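Local coordinates for protein aspartate--tRNA(Asp/Asn) ligase (Thermus thermophilus, PDB 1N9W) that attaches L-aspartate, activated with ATP, to both tRNA(Asp) and tRNA(Asn) as a non-discriminating class II aminoacyl-tRNA synthetase, at residues 60-65 with 79-84. Numbering follows the deposited sequence.
Sequences RVRGLV and AKEVEV
Arg60 and Arg62 face Glu83 and Glu81 across two antiparallel strands of the OB-fold anticodon-binding domain. Arg60 and Glu83 form one hydrogen-bonded pair, with Arg60 N to Glu83 O at 2.9 Å. Arg62 and Glu81 form the next, with Arg62 N to Glu81 O at 3.0 Å. A classic beta bulge follows, with two residues, Lys80 and Glu81, set opposite the single Arg62; Arg62 O accepts from Lys80 N (2.7 Å) and Glu81 N (3.1 Å).

The four charged side chains share one face of the sheet. Arg62 leaves with CG anti to its N, then bends at chi3 (65°), which brings NE to 2.8 Å from Glu81 OE1. NE meets the anti lone pair of that oxygen; NH2 reaches the same atom from above the carboxylate plane. The two flat groups stand nearly perpendicular (84°). Lys80 CB lies over one face of the Arg62 guanidinium. Arg60 NH1 forms a salt bridge with Glu83 OE2 at 3.0 Å, its NH2 a long one with Glu81 OE1, and its NE another with Glu17.

On the other face, Val61 CG1 packs on Ala79 CB (4.0 Å), near Val45.

A leucine in place of Arg62 would probably cost Glu81 OE1 both close donors and let the carboxylate turn more freely.

Arginines on one strand paired with glutamates on the other thus tie the strands together on one face, while small apolar groups meet on the other.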
ATOM      1  N   ARG B  60       0.518  11.188  30.315  1.00 19.25           N
ATOM      2  CA  ARG B  60       1.844  10.629  30.432  1.00 19.74           C
ATOM      3  C   ARG B  60       1.867  10.174  31.889  1.00 19.99           C
ATOM      4  O   ARG B  60       1.461  10.928  32.777  1.00 18.28           O
ATOM      5  CB  ARG B  60       2.912  11.692  30.189  1.00 23.13           C
ATOM      6  CG  ARG B  60       4.303  11.236  30.550  1.00 25.84           C
ATOM      7  CD  ARG B  60       5.349  12.215  30.062  1.00 29.47           C
ATOM      8  NE  ARG B  60       6.559  12.073  30.841  1.00 33.79           N
ATOM      9  CZ  ARG B  60       6.709  12.528  32.081  1.00 36.70           C
ATOM     10  NH1 ARG B  60       5.723  13.176  32.685  1.00 36.09           N
ATOM     11  NH2 ARG B  60       7.844  12.304  32.738  1.00 38.93           N
ATOM     12  N   VAL B  61       2.287   8.935  32.123  1.00 19.25           N
ATOM     13  CA  VAL B  61       2.363   8.398  33.476  1.00 20.32           C
ATOM     14  C   VAL B  61       3.723   7.782  33.777  1.00 21.76           C
ATOM     15  O   VAL B  61       4.250   6.976  33.001  1.00 21.29           O
ATOM     16  CB  VAL B  61       1.301   7.298  33.750  1.00 20.12           C
ATOM     17  CG1 VAL B  61       1.567   6.661  35.127  1.00 18.70           C
ATOM     18  CG2 VAL B  61      -0.121   7.880  33.698  1.00 18.06           C
ATOM     19  N   ARG B  62       4.284   8.171  34.914  1.00 23.92           N
ATOM     20  CA  ARG B  62       5.571   7.637  35.365  1.00 25.88           C
ATOM     21  C   ARG B  62       5.291   6.876  36.657  1.00 24.29           C
ATOM     22  O   ARG B  62       4.702   7.422  37.590  1.00 23.70           O
ATOM     23  CB  ARG B  62       6.559   8.779  35.622  1.00 28.72           C
ATOM     24  CG  ARG B  62       7.861   8.336  36.285  1.00 37.42           C
ATOM     25  CD  ARG B  62       8.873   9.481  36.363  1.00 43.16           C
ATOM     26  NE  ARG B  62       8.435  10.592  37.228  1.00 47.39           N
ATOM     27  CZ  ARG B  62       8.636  10.653  38.543  1.00 47.37           C
ATOM     28  NH1 ARG B  62       9.272   9.668  39.169  1.00 50.26           N
ATOM     29  NH2 ARG B  62       8.213  11.703  39.225  1.00 47.03           N
ATOM     30  N   GLY B  63       5.703   5.616  36.712  1.00 23.71           N
ATOM     31  CA  GLY B  63       5.453   4.840  37.910  1.00 23.68           C
ATOM     32  C   GLY B  63       6.037   3.445  37.978  1.00 23.33           C
ATOM     33  O   GLY B  63       6.676   2.974  37.035  1.00 21.22           O
ATOM     34  N   LEU B  64       5.793   2.789  39.112  1.00 23.40           N
ATOM     35  CA  LEU B  64       6.294   1.443  39.393  1.00 24.55           C
ATOM     36  C   LEU B  64       5.358   0.320  38.947  1.00 24.41           C
ATOM     37  O   LEU B  64       4.173   0.316  39.289  1.00 23.81           O
ATOM     38  CB  LEU B  64       6.543   1.313  40.904  1.00 25.33           C
ATOM     39  CG  LEU B  64       7.068  -0.019  41.437  1.00 27.70           C
ATOM     40  CD1 LEU B  64       8.540  -0.146  41.064  1.00 26.79           C
ATOM     41  CD2 LEU B  64       6.889  -0.086  42.959  1.00 28.72           C
ATOM     42  N   VAL B  65       5.897  -0.629  38.186  1.00 24.68           N
ATOM     43  CA  VAL B  65       5.122  -1.776  37.719  1.00 24.07           C
ATOM     44  C   VAL B  65       5.011  -2.780  38.863  1.00 27.46           C
ATOM     45  O   VAL B  65       6.015  -3.301  39.358  1.00 28.30           O
ATOM     46  CB  VAL B  65       5.794  -2.456  36.492  1.00 22.43           C
ATOM     47  CG1 VAL B  65       4.935  -3.627  35.980  1.00 20.96           C
ATOM     48  CG2 VAL B  65       5.993  -1.421  35.374  1.00 23.71           C
ATOM     49  N   ALA B  79       1.472   5.106  40.060  1.00 25.84           N
ATOM     50  CA  ALA B  79       1.976   6.394  39.593  1.00 27.23           C
ATOM     51  C   ALA B  79       2.762   7.243  40.584  1.00 28.56           C
ATOM     52  O   ALA B  79       2.343   7.454  41.722  1.00 28.18           O
ATOM     53  CB  ALA B  79       0.820   7.217  39.023  1.00 26.68           C
ATOM     54  N   LYS B  80       3.905   7.737  40.126  1.00 29.22           N
ATOM     55  CA  LYS B  80       4.741   8.608  40.931  1.00 31.67           C
ATOM     56  C   LYS B  80       4.434  10.004  40.381  1.00 31.58           C
ATOM     57  O   LYS B  80       4.588  11.026  41.063  1.00 31.51           O
ATOM     58  CB  LYS B  80       6.226   8.288  40.707  1.00 36.19           C
ATOM     59  CG  LYS B  80       6.552   6.798  40.673  1.00 40.93           C
ATOM     60  CD  LYS B  80       6.641   6.175  42.056  1.00 45.16           C
ATOM     61  CE  LYS B  80       7.926   6.581  42.760  1.00 45.90           C
ATOM     62  NZ  LYS B  80       8.032   5.927  44.092  1.00 46.75           N
ATOM     63  N   GLU B  81       3.981  10.039  39.133  1.00 29.37           N
ATOM     64  CA  GLU B  81       3.667  11.302  38.478  1.00 30.17           C
ATOM     65  C   GLU B  81       2.644  11.108  37.361  1.00 27.21           C
ATOM     66  O   GLU B  81       2.696  10.128  36.625  1.00 25.85           O
ATOM     67  CB  GLU B  81       4.966  11.910  37.925  1.00 30.07           C
ATOM     68  CG  GLU B  81       4.798  13.058  36.938  1.00 35.46           C
ATOM     69  CD  GLU B  81       6.143  13.689  36.546  1.00 37.35           C
ATOM     70  OE1 GLU B  81       7.163  12.966  36.508  1.00 35.47           O
ATOM     71  OE2 GLU B  81       6.164  14.901  36.253  1.00 38.93           O
ATOM     72  N   VAL B  82       1.702  12.036  37.263  1.00 25.57           N
ATOM     73  CA  VAL B  82       0.698  11.974  36.219  1.00 24.71           C
ATOM     74  C   VAL B  82       0.647  13.357  35.567  1.00 24.85           C
ATOM     75  O   VAL B  82       0.408  14.360  36.241  1.00 25.97           O
ATOM     76  CB  VAL B  82      -0.695  11.569  36.793  1.00 21.67           C
ATOM     77  CG1 VAL B  82      -1.740  11.566  35.698  1.00 18.24           C
ATOM     78  CG2 VAL B  82      -0.609  10.178  37.414  1.00 20.60           C
ATOM     79  N   GLU B  83       0.925  13.402  34.265  1.00 25.33           N
ATOM     80  CA  GLU B  83       0.914  14.651  33.499  1.00 25.09           C
ATOM     81  C   GLU B  83      -0.174  14.553  32.428  1.00 24.62           C
ATOM     82  O   GLU B  83      -0.226  13.580  31.677  1.00 23.67           O
ATOM     83  CB  GLU B  83       2.279  14.896  32.822  1.00 24.10           C
ATOM     84  CG  GLU B  83       2.307  16.165  31.945  1.00 25.24           C
ATOM     85  CD  GLU B  83       3.631  16.409  31.202  1.00 25.65           C
ATOM     86  OE1 GLU B  83       3.748  17.460  30.533  1.00 27.58           O
ATOM     87  OE2 GLU B  83       4.549  15.571  31.273  1.00 28.26           O
ATOM     88  N   VAL B  84      -1.043  15.556  32.377  1.00 24.21           N
ATOM     89  CA  VAL B  84      -2.106  15.582  31.385  1.00 24.75           C
ATOM     90  C   VAL B  84      -1.541  16.321  30.182  1.00 24.32           C
ATOM     91  O   VAL B  84      -1.273  17.514  30.259  1.00 24.12           O
ATOM     92  CB  VAL B  84      -3.350  16.330  31.919  1.00 25.07           C
ATOM     93  CG1 VAL B  84      -4.536  16.142  30.977  1.00 23.17           C
ATOM     94  CG2 VAL B  84      -3.692  15.817  33.307  1.00 23.96           C
TER